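Local coordinates for protein RNA-dependent RNA Polymerase (Bombyx mori cytoplasmic polyhedrosis virus, PDB 6TZ0) that catalyses RNA-directed RNA synthesis and probably serves both transcription and replication of the viral double-stranded RNA genome, at residues V135-S140 / A200-T205; D157-T162 / A216-I221; E379-K384 / A608-A613; K429-E434 / K475-Q480; F527-M532 / Q1147-S1152. One frame throughout, in Å; residues are numbered along the deposited sequence.

Interaction 1. Residues V135-S140 / A200-T205; sequences VKQRKS and ASILPT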
# COMPACT_ATOMS: atom_id res chain seq x y z
N VAL A 135 15.63 -5.98 20.75
CA VAL A 135 14.91 -4.81 20.26
C VAL A 135 13.56 -5.18 19.65
O VAL A 135 12.56 -4.54 19.95
CB VAL A 135 15.78 -4.02 19.24
CG1 VAL A 135 15.02 -2.84 18.68
CG2 VAL A 135 17.06 -3.56 19.89
N LYS A 136 13.52 -6.24 18.84
CA LYS A 136 12.29 -6.63 18.15
C LYS A 136 11.22 -7.17 19.08
O LYS A 136 10.06 -7.29 18.65
CB LYS A 136 12.59 -7.67 17.07
CG LYS A 136 13.44 -7.19 15.93
CD LYS A 136 12.69 -6.20 15.07
CE LYS A 136 13.47 -5.87 13.82
NZ LYS A 136 14.69 -5.09 14.14
N GLN A 137 11.54 -7.51 20.32
CA GLN A 137 10.55 -8.10 21.20
C GLN A 137 9.77 -7.09 22.03
O GLN A 137 8.68 -7.43 22.49
CB GLN A 137 11.18 -9.13 22.14
CG GLN A 137 11.55 -10.43 21.46
CD GLN A 137 12.06 -11.46 22.45
OE1 GLN A 137 12.20 -11.18 23.63
NE2 GLN A 137 12.32 -12.66 21.96
N ARG A 138 10.27 -5.88 22.24
CA ARG A 138 9.50 -4.93 23.03
C ARG A 138 8.41 -4.31 22.15
O ARG A 138 8.69 -3.52 21.24
CB ARG A 138 10.40 -3.90 23.72
CG ARG A 138 11.34 -3.06 22.89
CD ARG A 138 12.18 -2.20 23.80
NE ARG A 138 11.41 -1.18 24.51
CZ ARG A 138 11.20 0.04 24.04
NH1 ARG A 138 11.72 0.40 22.88
NH2 ARG A 138 10.50 0.92 24.74
N LYS A 139 7.17 -4.73 22.39
CA LYS A 139 6.00 -4.30 21.63
C LYS A 139 4.91 -4.01 22.65
O LYS A 139 4.08 -4.87 22.93
CB LYS A 139 5.55 -5.38 20.66
CG LYS A 139 6.48 -5.64 19.52
CD LYS A 139 5.94 -6.76 18.69
CE LYS A 139 6.87 -7.02 17.55
NZ LYS A 139 6.86 -5.89 16.58
N SER A 140 4.90 -2.80 23.18
CA SER A 140 3.94 -2.44 24.20
C SER A 140 3.16 -1.22 23.75
O SER A 140 3.72 -0.29 23.18
CB SER A 140 4.62 -2.18 25.53
OG SER A 140 5.46 -1.05 25.45
N ALA A 200 15.18 -17.74 29.47
CA ALA A 200 15.06 -18.06 28.05
C ALA A 200 14.98 -16.81 27.20
O ALA A 200 14.75 -15.70 27.69
CB ALA A 200 13.83 -18.93 27.80
N SER A 201 15.15 -17.00 25.89
CA SER A 201 15.22 -15.86 24.97
C SER A 201 13.83 -15.38 24.57
O SER A 201 13.60 -14.18 24.44
CB SER A 201 16.03 -16.25 23.74
OG SER A 201 15.40 -17.32 23.06
N ILE A 202 12.89 -16.31 24.37
CA ILE A 202 11.53 -15.97 23.97
C ILE A 202 10.67 -15.57 25.16
O ILE A 202 9.49 -15.22 24.99
CB ILE A 202 10.99 -17.17 23.17
CG1 ILE A 202 9.79 -16.80 22.28
CG2 ILE A 202 10.62 -18.29 24.12
CD1 ILE A 202 10.09 -15.73 21.26
N LEU A 203 11.24 -15.58 26.35
CA LEU A 203 10.47 -15.34 27.57
C LEU A 203 9.87 -13.93 27.72
O LEU A 203 8.81 -13.84 28.36
CB LEU A 203 11.37 -15.72 28.76
CG LEU A 203 10.87 -16.01 30.17
CD1 LEU A 203 10.73 -14.78 31.01
CD2 LEU A 203 9.56 -16.77 30.11
N PRO A 204 10.44 -12.83 27.20
CA PRO A 204 9.69 -11.56 27.28
C PRO A 204 8.44 -11.44 26.42
O PRO A 204 7.72 -10.45 26.55
CB PRO A 204 10.74 -10.51 26.89
CG PRO A 204 11.99 -11.09 27.28
CD PRO A 204 11.87 -12.54 26.99
N THR A 205 8.16 -12.40 25.53
CA THR A 205 6.90 -12.34 24.79
C THR A 205 5.77 -12.97 25.58
O THR A 205 4.58 -12.75 25.29
CB THR A 205 7.05 -13.03 23.44
OG1 THR A 205 7.40 -14.40 23.64
CG2 THR A 205 8.12 -12.36 22.61

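Interaction 2. Residues D157-T162 / A216-I221; sequences DVWYQT and AIMSGI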
# COMPACT_ATOMS: atom_id res chain seq x y z
N ASP A 157 -8.37 -10.09 39.45
CA ASP A 157 -8.55 -10.19 40.90
C ASP A 157 -9.82 -9.49 41.35
O ASP A 157 -10.55 -10.01 42.19
CB ASP A 157 -7.35 -9.58 41.63
CG ASP A 157 -6.11 -10.41 41.51
OD1 ASP A 157 -6.23 -11.63 41.27
OD2 ASP A 157 -5.01 -9.85 41.69
N VAL A 158 -10.10 -8.31 40.80
CA VAL A 158 -11.28 -7.57 41.24
C VAL A 158 -12.55 -8.23 40.70
O VAL A 158 -13.58 -8.26 41.38
CB VAL A 158 -11.16 -6.09 40.84
CG1 VAL A 158 -12.42 -5.31 41.13
CG2 VAL A 158 -10.02 -5.48 41.60
N TRP A 159 -12.48 -8.83 39.50
CA TRP A 159 -13.66 -9.51 38.98
C TRP A 159 -13.97 -10.78 39.76
O TRP A 159 -15.11 -10.99 40.20
CB TRP A 159 -13.49 -9.84 37.50
CG TRP A 159 -14.74 -10.39 36.86
CD1 TRP A 159 -15.10 -11.70 36.76
CD2 TRP A 159 -15.77 -9.64 36.20
NE1 TRP A 159 -16.30 -11.81 36.11
CE2 TRP A 159 -16.73 -10.56 35.75
CE3 TRP A 159 -15.97 -8.28 35.95
CZ2 TRP A 159 -17.87 -10.17 35.07
CZ3 TRP A 159 -17.10 -7.90 35.27
CH2 TRP A 159 -18.04 -8.83 34.84
N TYR A 160 -12.98 -11.65 39.95
CA TYR A 160 -13.26 -12.94 40.57
C TYR A 160 -13.14 -12.95 42.08
O TYR A 160 -13.37 -13.99 42.70
CB TYR A 160 -12.35 -14.01 39.97
CG TYR A 160 -12.78 -14.40 38.58
CD1 TYR A 160 -13.76 -15.35 38.38
CD2 TYR A 160 -12.25 -13.76 37.47
CE1 TYR A 160 -14.18 -15.70 37.12
CE2 TYR A 160 -12.66 -14.09 36.20
CZ TYR A 160 -13.63 -15.06 36.04
OH TYR A 160 -14.04 -15.40 34.77
N GLN A 161 -12.73 -11.82 42.69
CA GLN A 161 -12.68 -11.58 44.14
C GLN A 161 -11.72 -12.50 44.90
O GLN A 161 -11.63 -12.42 46.12
CB GLN A 161 -14.07 -11.66 44.79
CG GLN A 161 -15.03 -10.59 44.33
CD GLN A 161 -16.35 -10.68 45.05
OE1 GLN A 161 -16.54 -11.50 45.95
NE2 GLN A 161 -17.30 -9.85 44.64
N THR A 162 -11.01 -13.39 44.21
CA THR A 162 -10.07 -14.31 44.81
C THR A 162 -8.78 -14.24 44.03
O THR A 162 -8.72 -13.67 42.94
CB THR A 162 -10.56 -15.77 44.81
OG1 THR A 162 -10.67 -16.23 43.46
CG2 THR A 162 -11.91 -15.91 45.51
N ALA A 216 -8.73 -12.76 27.21
CA ALA A 216 -9.71 -13.75 26.76
C ALA A 216 -10.57 -14.27 27.90
O ALA A 216 -11.74 -14.59 27.69
CB ALA A 216 -9.00 -14.91 26.07
N ILE A 217 -10.00 -14.39 29.11
CA ILE A 217 -10.81 -14.76 30.27
C ILE A 217 -11.77 -13.64 30.63
O ILE A 217 -12.95 -13.88 30.92
CB ILE A 217 -9.91 -15.14 31.46
CG1 ILE A 217 -9.08 -16.36 31.14
CG2 ILE A 217 -10.74 -15.46 32.68
CD1 ILE A 217 -8.01 -16.58 32.16
N MET A 218 -11.30 -12.39 30.61
CA MET A 218 -12.16 -11.23 30.86
C MET A 218 -13.27 -11.09 29.82
O MET A 218 -14.34 -10.55 30.11
CB MET A 218 -11.32 -9.96 30.90
CG MET A 218 -10.50 -9.75 32.17
SD MET A 218 -11.49 -9.15 33.55
CE MET A 218 -11.73 -10.66 34.46
N SER A 219 -13.02 -11.59 28.61
CA SER A 219 -13.99 -11.57 27.53
C SER A 219 -15.10 -12.59 27.69
O SER A 219 -16.13 -12.47 27.02
CB SER A 219 -13.25 -11.82 26.22
OG SER A 219 -12.37 -10.75 25.94
N GLY A 220 -14.92 -13.60 28.53
CA GLY A 220 -15.86 -14.70 28.58
C GLY A 220 -15.63 -15.76 27.53
O GLY A 220 -16.46 -16.66 27.40
N ILE A 221 -14.53 -15.68 26.79
CA ILE A 221 -14.23 -16.66 25.75
C ILE A 221 -13.56 -17.89 26.35
O ILE A 221 -13.94 -19.03 26.07
CB ILE A 221 -13.37 -16.00 24.66
CG1 ILE A 221 -14.17 -14.90 23.98
CG2 ILE A 221 -12.88 -17.03 23.66
CD1 ILE A 221 -13.35 -14.00 23.13

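Interaction 3. Residues E379-K384 / A608-A613; sequences ESLKQK and ACALEA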
# COMPACT_ATOMS: atom_id res chain seq x y z
N GLU A 379 8.10 -3.05 -29.44
CA GLU A 379 7.32 -3.10 -28.21
C GLU A 379 5.84 -3.05 -28.55
O GLU A 379 5.42 -2.38 -29.50
CB GLU A 379 7.71 -1.94 -27.31
CG GLU A 379 9.17 -1.98 -26.89
CD GLU A 379 9.61 -0.73 -26.17
OE1 GLU A 379 8.83 0.24 -26.11
OE2 GLU A 379 10.75 -0.70 -25.67
N SER A 380 5.04 -3.75 -27.76
CA SER A 380 3.65 -4.00 -28.11
C SER A 380 2.76 -2.79 -27.85
O SER A 380 2.83 -2.18 -26.78
CB SER A 380 3.12 -5.21 -27.35
OG SER A 380 1.76 -5.44 -27.64
N LEU A 381 1.93 -2.46 -28.83
CA LEU A 381 0.88 -1.46 -28.71
C LEU A 381 -0.52 -2.04 -28.75
O LEU A 381 -1.45 -1.42 -28.25
CB LEU A 381 1.03 -0.41 -29.82
CG LEU A 381 2.16 0.60 -29.71
CD1 LEU A 381 2.34 1.33 -30.98
CD2 LEU A 381 1.80 1.60 -28.66
N LYS A 382 -0.68 -3.23 -29.33
CA LYS A 382 -1.98 -3.87 -29.47
C LYS A 382 -1.76 -5.37 -29.56
O LYS A 382 -0.88 -5.82 -30.28
CB LYS A 382 -2.70 -3.36 -30.71
CG LYS A 382 -4.13 -3.79 -30.84
CD LYS A 382 -4.70 -3.24 -32.12
CE LYS A 382 -4.82 -1.73 -32.06
NZ LYS A 382 -5.83 -1.30 -31.06
N GLN A 383 -2.58 -6.13 -28.84
CA GLN A 383 -2.35 -7.56 -28.72
C GLN A 383 -3.64 -8.27 -28.37
O GLN A 383 -4.59 -7.66 -27.87
CB GLN A 383 -1.24 -7.83 -27.71
CG GLN A 383 -1.49 -7.15 -26.39
CD GLN A 383 -0.32 -7.29 -25.46
OE1 GLN A 383 0.68 -7.91 -25.79
NE2 GLN A 383 -0.44 -6.71 -24.28
N LYS A 384 -3.67 -9.57 -28.65
CA LYS A 384 -4.89 -10.35 -28.56
C LYS A 384 -4.50 -11.81 -28.34
O LYS A 384 -3.47 -12.26 -28.84
CB LYS A 384 -5.71 -10.19 -29.85
CG LYS A 384 -7.12 -10.75 -29.81
CD LYS A 384 -7.83 -10.45 -31.10
CE LYS A 384 -9.31 -10.78 -31.01
NZ LYS A 384 -9.55 -12.24 -30.86
N ALA A 608 2.08 6.16 -22.71
CA ALA A 608 2.47 5.91 -21.32
C ALA A 608 2.24 4.46 -20.93
O ALA A 608 3.10 3.85 -20.29
CB ALA A 608 1.70 6.84 -20.39
N CYS A 609 1.10 3.89 -21.32
CA CYS A 609 0.80 2.51 -20.96
C CYS A 609 1.70 1.53 -21.69
O CYS A 609 2.13 0.53 -21.10
CB CYS A 609 -0.67 2.21 -21.23
SG CYS A 609 -1.78 3.10 -20.15
N ALA A 610 2.04 1.81 -22.95
CA ALA A 610 2.93 0.91 -23.68
C ALA A 610 4.35 0.99 -23.15
O ALA A 610 5.04 -0.03 -23.07
CB ALA A 610 2.89 1.24 -25.16
N LEU A 611 4.80 2.19 -22.77
CA LEU A 611 6.14 2.32 -22.22
C LEU A 611 6.23 1.71 -20.83
O LEU A 611 7.29 1.20 -20.46
CB LEU A 611 6.54 3.80 -22.21
CG LEU A 611 8.00 4.17 -21.94
CD1 LEU A 611 8.38 5.36 -22.78
CD2 LEU A 611 8.23 4.51 -20.48
N GLU A 612 5.15 1.75 -20.06
CA GLU A 612 5.17 1.06 -18.78
C GLU A 612 5.16 -0.45 -18.96
O GLU A 612 5.91 -1.17 -18.29
CB GLU A 612 4.00 1.52 -17.91
CG GLU A 612 4.05 1.03 -16.48
CD GLU A 612 3.35 -0.29 -16.28
OE1 GLU A 612 2.37 -0.56 -17.00
OE2 GLU A 612 3.81 -1.09 -15.44
N ALA A 613 4.31 -0.96 -19.86
CA ALA A 613 4.20 -2.40 -20.06
C ALA A 613 5.44 -3.00 -20.70
O ALA A 613 5.71 -4.19 -20.51
CB ALA A 613 2.98 -2.72 -20.92

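Interaction 4. Residues K429-E434 / K475-Q480; sequences KLTEIE and KLVERQ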
# COMPACT_ATOMS: atom_id res chain seq x y z
N LYS A 429 4.22 7.36 1.93
CA LYS A 429 5.47 7.94 2.40
C LYS A 429 6.56 7.45 1.46
O LYS A 429 6.41 6.43 0.79
CB LYS A 429 5.72 7.53 3.86
CG LYS A 429 6.83 8.27 4.59
CD LYS A 429 6.46 9.72 4.78
CE LYS A 429 5.33 9.90 5.77
NZ LYS A 429 5.05 11.34 6.00
N LEU A 430 7.67 8.19 1.42
CA LEU A 430 8.87 7.74 0.71
C LEU A 430 9.77 6.85 1.56
O LEU A 430 10.91 6.61 1.17
CB LEU A 430 9.67 8.95 0.22
CG LEU A 430 9.09 9.77 -0.93
CD1 LEU A 430 9.93 11.02 -1.16
CD2 LEU A 430 9.05 8.93 -2.18
N THR A 431 9.29 6.41 2.73
CA THR A 431 9.86 5.44 3.67
C THR A 431 11.10 5.93 4.42
O THR A 431 11.52 5.30 5.39
CB THR A 431 10.20 4.09 3.01
OG1 THR A 431 11.27 4.25 2.07
CG2 THR A 431 8.99 3.51 2.29
N GLU A 432 11.65 7.07 4.01
CA GLU A 432 12.84 7.65 4.60
C GLU A 432 12.98 9.07 4.07
O GLU A 432 12.49 9.39 2.99
CB GLU A 432 14.11 6.84 4.30
CG GLU A 432 14.50 6.80 2.84
CD GLU A 432 15.69 5.90 2.59
OE1 GLU A 432 16.19 5.29 3.55
OE2 GLU A 432 16.12 5.80 1.42
N ILE A 433 13.66 9.90 4.84
CA ILE A 433 13.88 11.29 4.47
C ILE A 433 15.05 11.35 3.49
O ILE A 433 16.13 10.83 3.78
CB ILE A 433 14.13 12.14 5.71
CG1 ILE A 433 12.90 12.09 6.62
CG2 ILE A 433 14.47 13.56 5.32
CD1 ILE A 433 13.15 12.54 8.03
N GLU A 434 14.83 11.98 2.34
CA GLU A 434 15.81 11.98 1.27
C GLU A 434 16.25 13.40 0.94
O GLU A 434 15.55 14.37 1.23
CB GLU A 434 15.27 11.31 0.01
CG GLU A 434 15.05 9.82 0.16
CD GLU A 434 14.54 9.18 -1.11
OE1 GLU A 434 14.24 9.91 -2.07
OE2 GLU A 434 14.44 7.93 -1.15
N LYS A 475 12.60 0.36 -3.24
CA LYS A 475 12.92 0.18 -1.84
C LYS A 475 11.99 -0.86 -1.20
O LYS A 475 10.90 -1.15 -1.70
CB LYS A 475 12.81 1.50 -1.09
CG LYS A 475 13.72 2.58 -1.64
CD LYS A 475 15.18 2.20 -1.52
CE LYS A 475 15.64 2.25 -0.08
NZ LYS A 475 17.09 1.96 0.04
N LEU A 476 12.45 -1.41 -0.08
CA LEU A 476 11.72 -2.42 0.66
C LEU A 476 11.52 -1.93 2.09
O LEU A 476 12.46 -1.42 2.72
CB LEU A 476 12.48 -3.75 0.64
CG LEU A 476 11.83 -5.05 1.12
CD1 LEU A 476 12.41 -6.19 0.31
CD2 LEU A 476 12.08 -5.31 2.60
N VAL A 477 10.31 -2.08 2.61
CA VAL A 477 10.01 -1.72 3.99
C VAL A 477 9.04 -2.76 4.56
O VAL A 477 8.13 -3.23 3.87
CB VAL A 477 9.47 -0.26 4.08
CG1 VAL A 477 8.23 -0.05 3.23
CG2 VAL A 477 9.21 0.15 5.53
N GLU A 478 9.29 -3.17 5.80
CA GLU A 478 8.59 -4.31 6.36
C GLU A 478 7.31 -3.87 7.07
O GLU A 478 6.97 -2.69 7.13
CB GLU A 478 9.55 -5.09 7.25
CG GLU A 478 10.23 -4.26 8.33
CD GLU A 478 9.42 -4.22 9.59
OE1 GLU A 478 8.55 -5.08 9.73
OE2 GLU A 478 9.65 -3.32 10.43
N ARG A 479 6.59 -4.84 7.62
CA ARG A 479 5.28 -4.61 8.21
C ARG A 479 5.11 -5.53 9.42
O ARG A 479 5.84 -6.50 9.58
CB ARG A 479 4.18 -4.84 7.15
CG ARG A 479 2.77 -4.40 7.52
CD ARG A 479 1.77 -4.61 6.40
NE ARG A 479 0.41 -4.33 6.86
CZ ARG A 479 -0.13 -3.12 6.89
NH1 ARG A 479 0.56 -2.07 6.49
NH2 ARG A 479 -1.38 -2.96 7.33
N GLN A 480 4.20 -5.17 10.31
CA GLN A 480 3.68 -6.09 11.31
C GLN A 480 2.17 -6.18 11.19
O GLN A 480 1.50 -5.18 10.94
CB GLN A 480 4.01 -5.65 12.74
CG GLN A 480 5.34 -6.06 13.30
CD GLN A 480 6.49 -5.28 12.73
OE1 GLN A 480 7.41 -5.84 12.17
NE2 GLN A 480 6.44 -3.96 12.89

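Interaction 5. Residues F527-M532 / Q1147-S1152; sequences FDIGEM and QLFFLS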
# COMPACT_ATOMS: atom_id res chain seq x y z
N PHE A 527 -23.81 -3.23 7.70
CA PHE A 527 -24.07 -3.16 6.27
C PHE A 527 -23.01 -3.87 5.44
O PHE A 527 -23.25 -4.18 4.28
CB PHE A 527 -24.14 -1.71 5.76
CG PHE A 527 -25.36 -0.96 6.21
CD1 PHE A 527 -26.61 -1.33 5.76
CD2 PHE A 527 -25.23 0.18 6.99
CE1 PHE A 527 -27.73 -0.62 6.15
CE2 PHE A 527 -26.35 0.91 7.36
CZ PHE A 527 -27.60 0.50 6.95
N ASP A 528 -21.83 -4.12 6.02
CA ASP A 528 -20.74 -4.73 5.28
C ASP A 528 -21.00 -6.21 5.02
O ASP A 528 -20.52 -6.75 4.02
CB ASP A 528 -19.44 -4.58 6.05
CG ASP A 528 -19.04 -3.13 6.23
OD1 ASP A 528 -19.38 -2.31 5.36
OD2 ASP A 528 -18.40 -2.82 7.26
N ILE A 529 -21.75 -6.86 5.90
CA ILE A 529 -21.98 -8.29 5.85
C ILE A 529 -23.41 -8.61 5.41
O ILE A 529 -23.86 -9.73 5.60
CB ILE A 529 -21.65 -8.94 7.20
CG1 ILE A 529 -22.49 -8.32 8.30
CG2 ILE A 529 -20.20 -8.78 7.52
CD1 ILE A 529 -22.33 -8.98 9.64
N GLY A 530 -24.11 -7.64 4.82
CA GLY A 530 -25.52 -7.83 4.52
C GLY A 530 -25.78 -8.81 3.40
O GLY A 530 -26.78 -9.54 3.44
N GLU A 531 -24.90 -8.86 2.40
CA GLU A 531 -25.09 -9.81 1.31
C GLU A 531 -24.80 -11.23 1.77
O GLU A 531 -25.46 -12.17 1.32
CB GLU A 531 -24.22 -9.43 0.12
CG GLU A 531 -24.57 -8.08 -0.48
CD GLU A 531 -25.98 -8.01 -1.04
OE1 GLU A 531 -26.50 -9.03 -1.54
OE2 GLU A 531 -26.58 -6.91 -0.98
N MET A 532 -23.83 -11.41 2.66
CA MET A 532 -23.57 -12.74 3.21
C MET A 532 -24.70 -13.18 4.13
O MET A 532 -25.09 -14.35 4.14
CB MET A 532 -22.24 -12.76 3.95
CG MET A 532 -21.05 -12.59 3.05
SD MET A 532 -19.49 -12.71 3.94
CE MET A 532 -19.43 -11.12 4.73
N GLN A 1147 -19.35 0.38 17.43
CA GLN A 1147 -20.04 0.33 18.71
C GLN A 1147 -21.51 -0.03 18.51
O GLN A 1147 -22.05 -0.88 19.23
CB GLN A 1147 -19.88 1.68 19.41
CG GLN A 1147 -20.34 1.72 20.84
CD GLN A 1147 -20.11 3.08 21.47
OE1 GLN A 1147 -19.72 4.02 20.80
NE2 GLN A 1147 -20.33 3.17 22.77
N LEU A 1148 -22.17 0.63 17.57
CA LEU A 1148 -23.57 0.36 17.21
C LEU A 1148 -23.61 -0.47 15.93
O LEU A 1148 -24.03 -0.01 14.87
CB LEU A 1148 -24.33 1.68 17.05
CG LEU A 1148 -24.94 2.51 18.19
CD1 LEU A 1148 -26.15 1.89 18.80
CD2 LEU A 1148 -23.96 2.76 19.29
N PHE A 1149 -23.16 -1.72 16.05
CA PHE A 1149 -22.89 -2.54 14.87
C PHE A 1149 -24.17 -3.07 14.24
O PHE A 1149 -24.46 -2.79 13.07
CB PHE A 1149 -21.94 -3.67 15.27
CG PHE A 1149 -21.48 -4.54 14.14
CD1 PHE A 1149 -20.46 -4.14 13.29
CD2 PHE A 1149 -22.03 -5.80 13.96
CE1 PHE A 1149 -20.03 -4.95 12.27
CE2 PHE A 1149 -21.60 -6.61 12.94
CZ PHE A 1149 -20.60 -6.19 12.09
N PHE A 1150 -24.95 -3.85 14.99
CA PHE A 1150 -26.28 -4.28 14.54
C PHE A 1150 -27.39 -3.31 14.92
O PHE A 1150 -28.51 -3.46 14.44
CB PHE A 1150 -26.65 -5.65 15.10
CG PHE A 1150 -26.04 -6.80 14.37
CD1 PHE A 1150 -26.51 -7.16 13.12
CD2 PHE A 1150 -25.05 -7.56 14.95
CE1 PHE A 1150 -25.97 -8.23 12.44
CE2 PHE A 1150 -24.51 -8.63 14.28
CZ PHE A 1150 -24.97 -8.97 13.03
N LEU A 1151 -27.11 -2.33 15.77
CA LEU A 1151 -28.15 -1.47 16.32
C LEU A 1151 -28.31 -0.21 15.47
O LEU A 1151 -27.45 0.14 14.66
CB LEU A 1151 -27.82 -1.12 17.76
CG LEU A 1151 -28.28 -1.98 18.93
CD1 LEU A 1151 -29.78 -1.93 18.97
CD2 LEU A 1151 -27.80 -3.42 18.86
N SER A 1152 -29.43 0.48 15.68
CA SER A 1152 -29.82 1.56 14.80
C SER A 1152 -29.10 2.86 15.13
O SER A 1152 -28.87 3.19 16.29
CB SER A 1152 -31.33 1.80 14.88
OG SER A 1152 -31.69 2.33 16.14

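Interaction 1. Residues V135-S140 / A200-T205
Gln137, the third residue of a type I beta turn running from Val135 to Arg138, spans the gap to the loop 200-205 almost unaided, and illustrates how one amide can join two loops of the N-terminal region. Its CG lies beside the backbone N (chi1 -74°) and the chain beyond is extended, which carries the carboxamide straight into the bend between Ser201 and Thr205. There the side chain runs at roughly a right angle to those of Ile202 and Thr205. The nitrogen NE2 donates to Ser201 O at 3.2 Å; the acceptor sits in the plane of the amide, whereas the donor stands above the carbonyl plane, 38° out of it. The same nitrogen passes CD1 of Ile202 at 3.9 Å. Gln137 OE1 packs against the Pro204 ring, 3.6 Å from its CB, and lies 3.4 Å from Ser201 O without a bond, both being acceptors. Gln137 is buried, and Leu104 and Ile192 touch it from outside the two segments. The Pro204 side chain is about 9 Å from that of Tyr184, a residue that binds ATP. The receiving loop is braced internally: Ile202 O accepts from both Thr205 N and Thr205 OG1. With that hydroxyl so engaged, the methyl CG2 of Thr205 faces Gln137 and meets its CD at 4.0 Å.

Interaction 2. Residues D157-T162 / A216-I221
Ile217 makes the first touch along 216-221, its CG2 branch lying 3.9 Å from Tyr160 OH and approaching the ring obliquely. Met218 follows with the larger share. Its chain bends at chi2 (-78°) and again at chi3, and this double bend brings the terminal methyl to the pair of aromatic residues that end helix 145-160. CE of Met218 comes within 3.6 Å of Trp159 CB and within 4.0 Å of Tyr160 CE2, while the two aromatic side chains run past that of the methionine in the opposite direction. The C-terminal ends of helices 145-160 and 206-218 thus pack together within the N-terminal region. The sulfur joins in as a Met-aromatic contact: SD of Met218 is 5.3 Å from the centroid of the five-membered ring of Trp159, 35° off its normal. Within 157-162, Trp159 CD1 sits over one face of the Tyr160 ring, offset toward the rim. Beyond the segments, Arg16 makes a cation-pi contact with Trp159, and His224 meets Tyr160 edge-to-face. Past Met218 the helix closes in a Schellman motif at Gly220, whose positive phi (83°) suits a glycine. Gly220 N bonds to Ile217 O at 3.1 Å, and Ile221 N returns to Ala216 O at 3.1 Å.

Interaction 3. Residues E379-K384 / A608-A613
A bulged edge strand resting on a helix of the central polymerase domain is the element here: Ser380 and Leu381, on the outermost strand 380-384 of a four-stranded antiparallel sheet, meet Ala610 of helix 604-614. One methyl receives both approaches. Leu381 places its CG beside the backbone N (chi1 -74°), and from there the branch CD2 reaches Ala610 CB at 3.7 Å. The carbonyl oxygen of Ser380 lies 3.8 Å from the same CB, a plain van der Waals touch. Because alanine is so small, the backbones draw close, with the CA atoms of Leu381 and Ala610 5.9 Å apart. A polar tie to a residue outside the segments adds to the contact, Leu381 O accepting from the indole NE1 of Trp606, one turn earlier on the helix. At the far end of the strand Gln383 leans on helix 557-573. The chain turns a corner at Leu381, where this residue and Lys382 both face Met373 of the neighbouring strand, the arrangement that defines a classic beta bulge.

Interaction 4. Residues K429-E434 / K475-Q480
Thr431 and Glu432, in the loop that leads into strand 434-437, lie over Val477 and Lys475 of strand 474-477, which is an inner strand of a four-stranded mixed sheet in the central polymerase domain. The apolar part is a single methyl pair: Thr431 CG2 meets Val477 CG1 at 3.8 Å, the two side chains passing at a slant. Leu476, between the two contacting strand residues, points away and packs on Thr620 and Tyr622 of the adjacent strand and on helix 349-356. The electrostatic part is looser. Lys475 folds at chi2 and chi3 (-62° and -72°), which turns its end across the extended Glu432 at about a right angle. Glu432 OE2 lies 3.9 Å from Lys475 CE and 4.2 Å from NZ, too far for a salt bridge, so the attraction is probably modest at this surface position. Glu434 OE2, 6.6 Å from Lys475 NZ, can add at most a weak, long-range attraction. Hydrogen bonding serves the loop itself. Thr431 has positive phi (71°), and its OG1 donates to Leu430 O at 2.6 Å from a position tilted out of the carbonyl plane; on the strand side that hydroxyl oxygen lies 4.5 Å from Lys475 CB.

Interaction 5. Residues F527-M532 / Q1147-S1152
Ile529 pushes its terminal methyl up to two consecutive phenylalanines, Phe1149 and Phe1150, joining the polymerase domain to the C-terminal region. The fuller side is Phe1149: CD1 of Ile529 lies 4.1 Å from both CZ and CE2 of that ring, and the two side chains cross at about a right angle. With CG1 of Ile529 held between the backbone N and the carbonyl carbon (chi1 58°), the branch points at the rings from the N-cap position of helix 530-535. Phe1150 takes a smaller share, burying less surface, though its CZ at 4.3 Å from Ile529 CD1 is only slightly farther; Phe527 and Asp528 stay beyond touching distance. Phe1150 CE2 lies in plane at the edge of the Phe1149 ring; outside the segments Phe732 meets Phe1149 and Phe769 touches Phe1150. A backbone hydrogen bond between Phe1149 and Ala526 adds a polar link nearby. The side-chain contact itself is wholly apolar and buried, which implies that dispersion and the exclusion of water hold it, without directional bonds.

Interactions 1 and 2 both lie within the N-terminal region, their centres 25 Å apart; their segments alternate along the chain, though the nearest atoms are about 13 Å apart. Interaction 1 also reaches the polymerase domain directly: Lys139 NZ packs on Gln480 CG of interaction 4 at 3.6 Å. Interactions 3 and 4 share that domain, with centres 30 Å apart, and in sequence the segments of interaction 4 fall between those of interaction 3. Interaction 5 crosses interaction 3 in sequence and brings in the C-terminal region, although their nearest atoms remain about 31 Å apart. Interaction 1 approaches the ATP-binding residues Tyr184 and Asn195; the other four lie away from the annotated sites, including magnesium-binding Asp547, Asp680 and Asp681.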